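Local coordinates for uncharacterized protein (Leishmania infantum, PDB 4TYZ), which is of unknown function but may bind and transfer sterols, with its C-terminal GRAM domain the part described here, at residues 24-29 / 86-91; 60-65 / 78-83. One frame throughout, in Å; residues are numbered along the deposited sequence.

Contact 1 of 2, residues 24-29 / 86-91; sequences CAWVEG and DTIFLT
The carbonyl oxygen of Ala25 takes one hydrogen bond and one weaker CA-H...O contact from the opposing strand: Thr91 N donates to Ala25 O at 2.7 Å, in the carbonyl plane, and Leu90 CA lies 3.3 Å from Ala25 O. Thr91 O in turn accepts from Ala25 N at 2.7 Å. This antiparallel hydrogen-bonded pair lies in a GRAM domain, a member of the PH-like superfold, and illustrates how such a fold joins the first strand to the last, linking its four-strand and three-strand meanders. The strands run at 143° to one another, and the pairing loses its regularity further along. Val27 N still reaches Phe89 O at 3.0 Å, almost straight at 175°, but in place of the reciprocal bond a water takes the N-H of Phe89 and donates to Val27 O at 2.7 Å. On the face shared with Ala25, Thr91 OG1, set between its backbone N and carbonyl carbon, lies 3.4 Å from Val27 CG2, the two side chains crossing at about a right angle. The indole of Trp26 lies beside the water. With CG anti to the backbone N (chi1 -177°), its five-membered ring swings alongside the last strand; CD1 meets Phe89 O at 3.4 Å, edge-on and in the ring plane, while NE1 adds a weak bond to the same water. Phe55 of strand 54-58 meets this indole edge-to-face. Leu90 presents CD2 to the backbone and CB of Trp26 and, just as loosely, to the sulfur of Cys24. The methyl CG2 of Ile88 comes obliquely to the ring, 3.8 Å from Trp26 NE1.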
ATOM      1  N   CYS A  24       7.333  -3.210  -0.040  1.00 11.69           N
ATOM      2  CA  CYS A  24       7.106  -2.871   1.364  1.00 11.62           C
ATOM      3  C   CYS A  24       6.558  -4.094   2.072  1.00 13.66           C
ATOM      4  O   CYS A  24       6.428  -5.161   1.476  1.00 15.12           O
ATOM      5  CB  CYS A  24       6.146  -1.684   1.527  1.00 12.00           C
ATOM      6  SG  CYS A  24       4.473  -2.011   0.898  1.00 13.72           S
ATOM      7  N   ALA A  25       6.246  -3.946   3.348  1.00 12.51           N
ATOM      8  CA  ALA A  25       5.664  -5.041   4.089  1.00 12.74           C
ATOM      9  C   ALA A  25       4.433  -4.542   4.798  1.00 17.82           C
ATOM     10  O   ALA A  25       4.366  -3.399   5.240  1.00 20.41           O
ATOM     11  CB  ALA A  25       6.654  -5.628   5.075  1.00 12.62           C
ATOM     12  N   TRP A  26       3.454  -5.419   4.894  1.00 11.63           N
ATOM     13  CA  TRP A  26       2.238  -5.150   5.638  1.00 12.93           C
ATOM     14  C   TRP A  26       2.443  -5.713   7.038  1.00 12.06           C
ATOM     15  O   TRP A  26       2.819  -6.878   7.197  1.00 13.14           O
ATOM     16  CB  TRP A  26       1.058  -5.796   4.916  1.00 11.65           C
ATOM     17  CG  TRP A  26      -0.289  -5.569   5.496  1.00 12.26           C
ATOM     18  CD1 TRP A  26      -0.642  -4.679   6.467  1.00 13.97           C
ATOM     19  CD2 TRP A  26      -1.476  -6.276   5.141  1.00 13.43           C
ATOM     20  NE1 TRP A  26      -1.990  -4.784   6.730  1.00 14.56           N
ATOM     21  CE2 TRP A  26      -2.522  -5.762   5.933  1.00 14.12           C
ATOM     22  CE3 TRP A  26      -1.756  -7.301   4.227  1.00 15.18           C
ATOM     23  CZ2 TRP A  26      -3.834  -6.227   5.829  1.00 15.33           C
ATOM     24  CZ3 TRP A  26      -3.061  -7.767   4.131  1.00 15.67           C
ATOM     25  CH2 TRP A  26      -4.080  -7.222   4.924  1.00 17.93           C
ATOM     26  N   VAL A  27       2.242  -4.890   8.062  1.00 12.56           N
ATOM     27  CA  VAL A  27       2.407  -5.376   9.420  1.00 14.02           C
ATOM     28  C   VAL A  27       1.086  -5.253  10.148  1.00 14.26           C
ATOM     29  O   VAL A  27       0.417  -4.213  10.082  1.00 17.87           O
ATOM     30  CB  VAL A  27       3.522  -4.618  10.181  1.00 16.12           C
ATOM     31  CG1 VAL A  27       3.521  -5.004  11.657  1.00 21.62           C
ATOM     32  CG2 VAL A  27       4.866  -4.943   9.575  1.00 17.72           C
ATOM     33  N   GLU A  28       0.703  -6.328  10.822  1.00 15.84           N
ATOM     34  CA  GLU A  28      -0.489  -6.317  11.656  1.00 13.63           C
ATOM     35  C   GLU A  28      -0.153  -7.026  12.945  1.00 18.81           C
ATOM     36  O   GLU A  28       0.036  -8.242  12.963  1.00 19.83           O
ATOM     37  CB  GLU A  28      -1.669  -6.982  10.953  1.00 17.08           C
ATOM     38  CG  GLU A  28      -2.954  -6.936  11.766  1.00 20.04           C
ATOM     39  CD  GLU A  28      -4.062  -7.730  11.118  1.00 24.70           C
ATOM     40  OE1 GLU A  28      -4.727  -7.185  10.211  1.00 20.68           O
ATOM     41  OE2 GLU A  28      -4.250  -8.905  11.505  1.00 29.71           O
ATOM     42  N   GLY A  29      -0.062  -6.249  14.016  1.00 23.09           N
ATOM     43  CA  GLY A  29       0.445  -6.761  15.272  1.00 29.47           C
ATOM     44  C   GLY A  29       1.826  -7.358  15.090  1.00 20.98           C
ATOM     45  O   GLY A  29       2.748  -6.683  14.628  1.00 26.45           O
ATOM     46  N   ASP A  86     -10.210   1.986  10.730  1.00 22.37           N
ATOM     47  CA  ASP A  86      -9.188   0.953  10.707  1.00 24.90           C
ATOM     48  C   ASP A  86      -7.841   1.618  10.428  1.00 22.43           C
ATOM     49  O   ASP A  86      -7.787   2.687   9.818  1.00 22.29           O
ATOM     50  CB  ASP A  86      -9.495  -0.112   9.649  1.00 26.62           C
ATOM     51  CG  ASP A  86     -10.704  -0.963  10.005  1.00 35.55           C
ATOM     52  OD1 ASP A  86     -10.864  -1.306  11.195  1.00 36.44           O
ATOM     53  OD2 ASP A  86     -11.497  -1.286   9.093  1.00 38.67           O
ATOM     54  N   THR A  87      -6.758   1.010  10.893  1.00 18.82           N
ATOM     55  CA  THR A  87      -5.435   1.508  10.546  1.00 17.34           C
ATOM     56  C   THR A  87      -4.615   0.413   9.879  1.00 18.76           C
ATOM     57  O   THR A  87      -4.503  -0.696  10.399  1.00 23.39           O
ATOM     58  CB  THR A  87      -4.685   2.037  11.769  1.00 22.52           C
ATOM     59  OG1 THR A  87      -5.419   3.137  12.329  1.00 25.82           O
ATOM     60  CG2 THR A  87      -3.316   2.523  11.373  1.00 20.05           C
ATOM     61  N   ILE A  88      -4.070   0.727   8.711  1.00 13.10           N
ATOM     62  CA  ILE A  88      -3.211  -0.194   7.971  1.00 10.93           C
ATOM     63  C   ILE A  88      -1.772   0.271   8.100  1.00 10.81           C
ATOM     64  O   ILE A  88      -1.473   1.436   7.831  1.00 13.56           O
ATOM     65  CB  ILE A  88      -3.582  -0.249   6.480  1.00 12.95           C
ATOM     66  CG1 ILE A  88      -5.044  -0.652   6.315  1.00 19.13           C
ATOM     67  CG2 ILE A  88      -2.623  -1.167   5.724  1.00 16.51           C
ATOM     68  CD1 ILE A  88      -5.582  -0.405   4.912  1.00 20.44           C
ATOM     69  N   PHE A  89      -0.896  -0.628   8.532  1.00 11.29           N
ATOM     70  CA  PHE A  89       0.515  -0.304   8.714  1.00 13.69           C
ATOM     71  C   PHE A  89       1.354  -0.908   7.597  1.00 13.53           C
ATOM     72  O   PHE A  89       1.388  -2.132   7.425  1.00 13.21           O
ATOM     73  CB  PHE A  89       1.014  -0.806  10.065  1.00 15.16           C
ATOM     74  CG  PHE A  89       0.356  -0.146  11.241  1.00 18.19           C
ATOM     75  CD1 PHE A  89       0.838   1.054  11.730  1.00 28.22           C
ATOM     76  CD2 PHE A  89      -0.723  -0.740  11.870  1.00 24.33           C
ATOM     77  CE1 PHE A  89       0.250   1.662  12.824  1.00 27.66           C
ATOM     78  CE2 PHE A  89      -1.320  -0.134  12.972  1.00 25.83           C
ATOM     79  CZ  PHE A  89      -0.829   1.066  13.444  1.00 24.13           C
ATOM     80  N   LEU A  90       2.022  -0.049   6.833  1.00 13.23           N
ATOM     81  CA  LEU A  90       2.941  -0.497   5.785  1.00 14.77           C
ATOM     82  C   LEU A  90       4.353  -0.079   6.158  1.00 16.04           C
ATOM     83  O   LEU A  90       4.601   1.075   6.489  1.00 16.04           O
ATOM     84  CB  LEU A  90       2.553   0.076   4.431  1.00 12.14           C
ATOM     85  CG  LEU A  90       1.126  -0.243   3.994  1.00 16.07           C
ATOM     86  CD1 LEU A  90       0.738   0.654   2.836  1.00 22.56           C
ATOM     87  CD2 LEU A  90       1.026  -1.703   3.603  1.00 16.11           C
ATOM     88  N   THR A  91       5.285  -1.019   6.125  1.00 12.25           N
ATOM     89  CA  THR A  91       6.638  -0.801   6.637  0.63 13.99           C
ATOM     90  C   THR A  91       7.699  -1.275   5.642  1.00 14.02           C
ATOM     91  O   THR A  91       7.375  -1.800   4.587  1.00 13.22           O
ATOM     92  CB  THR A  91       6.859  -1.543   7.979  0.63 16.74           C
ATOM     93  OG1 THR A  91       6.926  -2.958   7.743  0.63 16.37           O
ATOM     94  CG2 THR A  91       5.733  -1.262   8.954  0.63 13.60           C
TER
HETATM   95  O   HOH W   1      -1.935  -3.196   9.333  1.00 16.04           O

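Contact 2 of 2, residues 60-65 / 78-83; sequences DEIKDI and IEVKTH
Lys63 CG, anti to the backbone N (chi1 177°), carries the extended chain away past the ring of His83, leaving CB over the imidazole, whose own CG is turned beside its backbone N (chi1 -78°) to bring the ring back against residues 60-63. Lys63 CB stands 3.9 Å from the centroid of the His83 ring, over its face, a CH-pi contact; Lys63 CG lies 4.0 Å from both ND1 and CE1 of that ring. Lys63 NZ ends at a water, which donates a weak bond to His83 O. Next to it is a classic beta bulge: Lys63 and Asp64 together face Lys81, whose carbonyl O accepts from Lys63 N at 2.7 Å and from Asp64 N at 3.2 Å. The extra residue shifts the register by one, and Lys81 N then returns a bond to Asp64 O at 2.9 Å. Before the bulge, His83 N is held by Glu61 O. On the buried side Ile62 CG2 leans on Val80 CG1 at 3.9 Å, and Ile65 CG2 on Ile78 CG2 at 3.7 Å. In this hairpin of strands 62-67 and 78-82, Ile57 of strand 54-58 packs on Ile62, strand 87-91 flanks Val80, and Met104 and Trp107 of helix 96-107 cover Ile65.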
ATOM      1  N   ASP A  60     -11.470   6.806  -1.753  1.00 12.49           N
ATOM      2  CA  ASP A  60     -12.585   7.483  -1.093  1.00 12.42           C
ATOM      3  C   ASP A  60     -12.960   6.807   0.232  1.00 12.72           C
ATOM      4  O   ASP A  60     -13.871   7.259   0.928  1.00 18.08           O
ATOM      5  CB  ASP A  60     -13.812   7.637  -2.044  1.00 11.19           C
ATOM      6  CG  ASP A  60     -14.520   6.318  -2.417  1.00 13.72           C
ATOM      7  OD1 ASP A  60     -14.178   5.230  -1.924  1.00 14.93           O
ATOM      8  OD2 ASP A  60     -15.494   6.400  -3.222  1.00 15.79           O
ATOM      9  N   GLU A  61     -12.219   5.761   0.595  1.00 10.41           N
ATOM     10  CA  GLU A  61     -12.364   5.079   1.879  1.00 11.39           C
ATOM     11  C   GLU A  61     -11.252   5.467   2.859  1.00 12.20           C
ATOM     12  O   GLU A  61     -11.270   5.060   4.019  1.00 13.67           O
ATOM     13  CB  GLU A  61     -12.356   3.558   1.676  1.00 11.51           C
ATOM     14  CG  GLU A  61     -13.547   3.056   0.866  1.00 12.80           C
ATOM     15  CD  GLU A  61     -13.556   1.541   0.683  1.00 15.45           C
ATOM     16  OE1 GLU A  61     -14.580   0.912   1.026  1.00 17.96           O
ATOM     17  OE2 GLU A  61     -12.565   0.974   0.166  1.00 15.07           O
ATOM     18  N   ILE A  62     -10.289   6.243   2.377  1.00 11.09           N
ATOM     19  CA  ILE A  62      -9.107   6.592   3.173  1.00  8.83           C
ATOM     20  C   ILE A  62      -9.301   7.957   3.823  1.00 10.73           C
ATOM     21  O   ILE A  62      -9.549   8.947   3.142  1.00 12.06           O
ATOM     22  CB  ILE A  62      -7.833   6.597   2.313  1.00 10.33           C
ATOM     23  CG1 ILE A  62      -7.520   5.169   1.852  1.00 11.50           C
ATOM     24  CG2 ILE A  62      -6.646   7.180   3.099  1.00  9.14           C
ATOM     25  CD1 ILE A  62      -6.352   5.080   0.894  1.00 13.75           C
ATOM     26  N   LYS A  63      -9.195   7.989   5.148  1.00  9.81           N
ATOM     27  CA  LYS A  63      -9.383   9.219   5.910  1.00 10.57           C
ATOM     28  C   LYS A  63      -8.093  10.027   6.050  1.00 11.04           C
ATOM     29  O   LYS A  63      -8.112  11.264   6.034  1.00 11.32           O
ATOM     30  CB  LYS A  63      -9.944   8.883   7.301  1.00 11.97           C
ATOM     31  CG  LYS A  63     -10.127  10.083   8.234  1.00 15.51           C
ATOM     32  CD  LYS A  63     -10.674   9.616   9.576  1.00 23.91           C
ATOM     33  CE  LYS A  63     -11.046  10.793  10.462  1.00 34.81           C
ATOM     34  NZ  LYS A  63     -11.738  10.347  11.703  1.00 47.73           N
ATOM     35  N   ASP A  64      -6.970   9.331   6.193  1.00 11.13           N
ATOM     36  CA  ASP A  64      -5.686  10.001   6.410  1.00 10.67           C
ATOM     37  C   ASP A  64      -4.553   9.069   6.047  1.00 11.14           C
ATOM     38  O   ASP A  64      -4.704   7.857   6.068  1.00 11.34           O
ATOM     39  CB  ASP A  64      -5.555  10.476   7.869  1.00 11.99           C
ATOM     40  CG  ASP A  64      -4.529  11.583   8.044  1.00 18.12           C
ATOM     41  OD1 ASP A  64      -4.018  12.104   7.026  1.00 13.45           O
ATOM     42  OD2 ASP A  64      -4.253  11.956   9.212  1.00 16.87           O
ATOM     43  N   ILE A  65      -3.418   9.654   5.685  1.00 10.57           N
ATOM     44  CA  ILE A  65      -2.209   8.905   5.352  1.00 11.55           C
ATOM     45  C   ILE A  65      -1.061   9.621   6.042  1.00 14.06           C
ATOM     46  O   ILE A  65      -0.842  10.813   5.807  1.00 16.69           O
ATOM     47  CB  ILE A  65      -1.965   8.829   3.835  1.00 12.91           C
ATOM     48  CG1 ILE A  65      -3.172   8.208   3.134  1.00 12.65           C
ATOM     49  CG2 ILE A  65      -0.689   8.034   3.526  1.00 15.00           C
ATOM     50  CD1 ILE A  65      -3.027   8.094   1.619  1.00 15.86           C
ATOM     51  N   ILE A  78       4.501   3.809   6.598  1.00 10.84           N
ATOM     52  CA  ILE A  78       3.380   4.664   6.250  1.00 10.56           C
ATOM     53  C   ILE A  78       2.144   4.080   6.915  1.00 12.17           C
ATOM     54  O   ILE A  78       1.940   2.865   6.906  1.00 13.46           O
ATOM     55  CB  ILE A  78       3.152   4.740   4.723  1.00  9.87           C
ATOM     56  CG1 ILE A  78       4.316   5.471   4.061  1.00 12.73           C
ATOM     57  CG2 ILE A  78       1.816   5.435   4.402  1.00 11.86           C
ATOM     58  CD1 ILE A  78       4.274   5.439   2.533  1.00 14.22           C
ATOM     59  N   GLU A  79       1.326   4.942   7.500  1.00 10.97           N
ATOM     60  CA  GLU A  79       0.099   4.493   8.141  0.53 11.12           C
ATOM     61  C   GLU A  79      -1.110   5.013   7.395  1.00 14.92           C
ATOM     62  O   GLU A  79      -1.211   6.205   7.106  1.00 14.56           O
ATOM     63  CB  GLU A  79       0.040   4.958   9.591  0.53 13.96           C
ATOM     64  CG  GLU A  79       1.161   4.432  10.446  0.53 13.12           C
ATOM     65  CD  GLU A  79       1.135   5.020  11.839  0.53 24.45           C
ATOM     66  OE1 GLU A  79       0.042   5.062  12.445  0.53 23.92           O
ATOM     67  OE2 GLU A  79       2.205   5.451  12.321  0.53 27.00           O
ATOM     68  N   VAL A  80      -2.029   4.106   7.080  1.00 10.33           N
ATOM     69  CA  VAL A  80      -3.245   4.472   6.362  1.00 10.16           C
ATOM     70  C   VAL A  80      -4.447   4.309   7.279  1.00 12.28           C
ATOM     71  O   VAL A  80      -4.691   3.225   7.800  1.00 14.87           O
ATOM     72  CB  VAL A  80      -3.431   3.618   5.099  1.00 11.54           C
ATOM     73  CG1 VAL A  80      -4.750   3.973   4.407  1.00 12.53           C
ATOM     74  CG2 VAL A  80      -2.256   3.808   4.156  1.00 13.75           C
ATOM     75  N   LYS A  81      -5.169   5.403   7.500  1.00 11.40           N
ATOM     76  CA  LYS A  81      -6.343   5.384   8.357  0.51 13.04           C
ATOM     77  C   LYS A  81      -7.591   5.404   7.498  1.00 15.23           C
ATOM     78  O   LYS A  81      -7.709   6.228   6.595  1.00 13.16           O
ATOM     79  CB  LYS A  81      -6.346   6.578   9.314  0.51 16.64           C
ATOM     80  CG  LYS A  81      -5.144   6.641  10.243  0.51 16.45           C
ATOM     81  CD  LYS A  81      -5.226   7.862  11.154  0.51 26.64           C
ATOM     82  CE  LYS A  81      -6.547   7.895  11.910  0.51 33.48           C
ATOM     83  NZ  LYS A  81      -6.712   9.135  12.725  0.51 37.20           N
ATOM     84  N   THR A  82      -8.525   4.503   7.783  1.00 13.18           N
ATOM     85  CA  THR A  82      -9.749   4.459   6.988  1.00 14.39           C
ATOM     86  C   THR A  82     -10.893   5.231   7.642  1.00 15.07           C
ATOM     87  O   THR A  82     -10.831   5.581   8.820  1.00 17.04           O
ATOM     88  CB  THR A  82     -10.211   3.019   6.739  1.00 17.79           C
ATOM     89  OG1 THR A  82     -10.785   2.482   7.932  1.00 18.76           O
ATOM     90  CG2 THR A  82      -9.035   2.150   6.329  1.00 17.03           C
ATOM     91  N   HIS A  83     -11.940   5.494   6.870  1.00 16.84           N
ATOM     92  CA  HIS A  83     -13.101   6.194   7.394  1.00 19.35           C
ATOM     93  C   HIS A  83     -13.871   5.330   8.381  1.00 21.36           C
ATOM     94  O   HIS A  83     -14.674   5.839   9.163  1.00 27.61           O
ATOM     95  CB  HIS A  83     -14.019   6.651   6.259  1.00 20.66           C
ATOM     96  CG  HIS A  83     -13.526   7.874   5.554  1.00 23.79           C
ATOM     97  ND1 HIS A  83     -13.371   9.086   6.195  1.00 23.81           N
ATOM     98  CD2 HIS A  83     -13.142   8.073   4.272  1.00 21.69           C
ATOM     99  CE1 HIS A  83     -12.910   9.977   5.336  1.00 22.82           C
ATOM    100  NE2 HIS A  83     -12.761   9.389   4.162  1.00 22.94           N
TER
HETATM  101  O   HOH W   2     -13.756   8.557  10.855  1.00 42.06           O

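How the contacts relate
Contact 2 is nested within the chain loop that contact 1 closes, and their centres lie 12 Å apart. The two are neighbours in one antiparallel sheet: strand 87-91 of contact 1 follows strand 78-82 of contact 2 and pairs with it, with probable hydrogen bonds from Ile88 N to Val80 O and from Ile78 N to Leu90 O, each 2.7 Å. Phe89 CE1 also packs 3.4 Å from Glu79 OE1. Contact 2 therefore supplies the outer hairpin and contact 1 the seam to the first strand. Strand 54-58, at the other edge of the sheet from 62-67, packs against both through Phe55 and Ile57. Neither contact includes a bound ligand, so any link to sterol binding remains open.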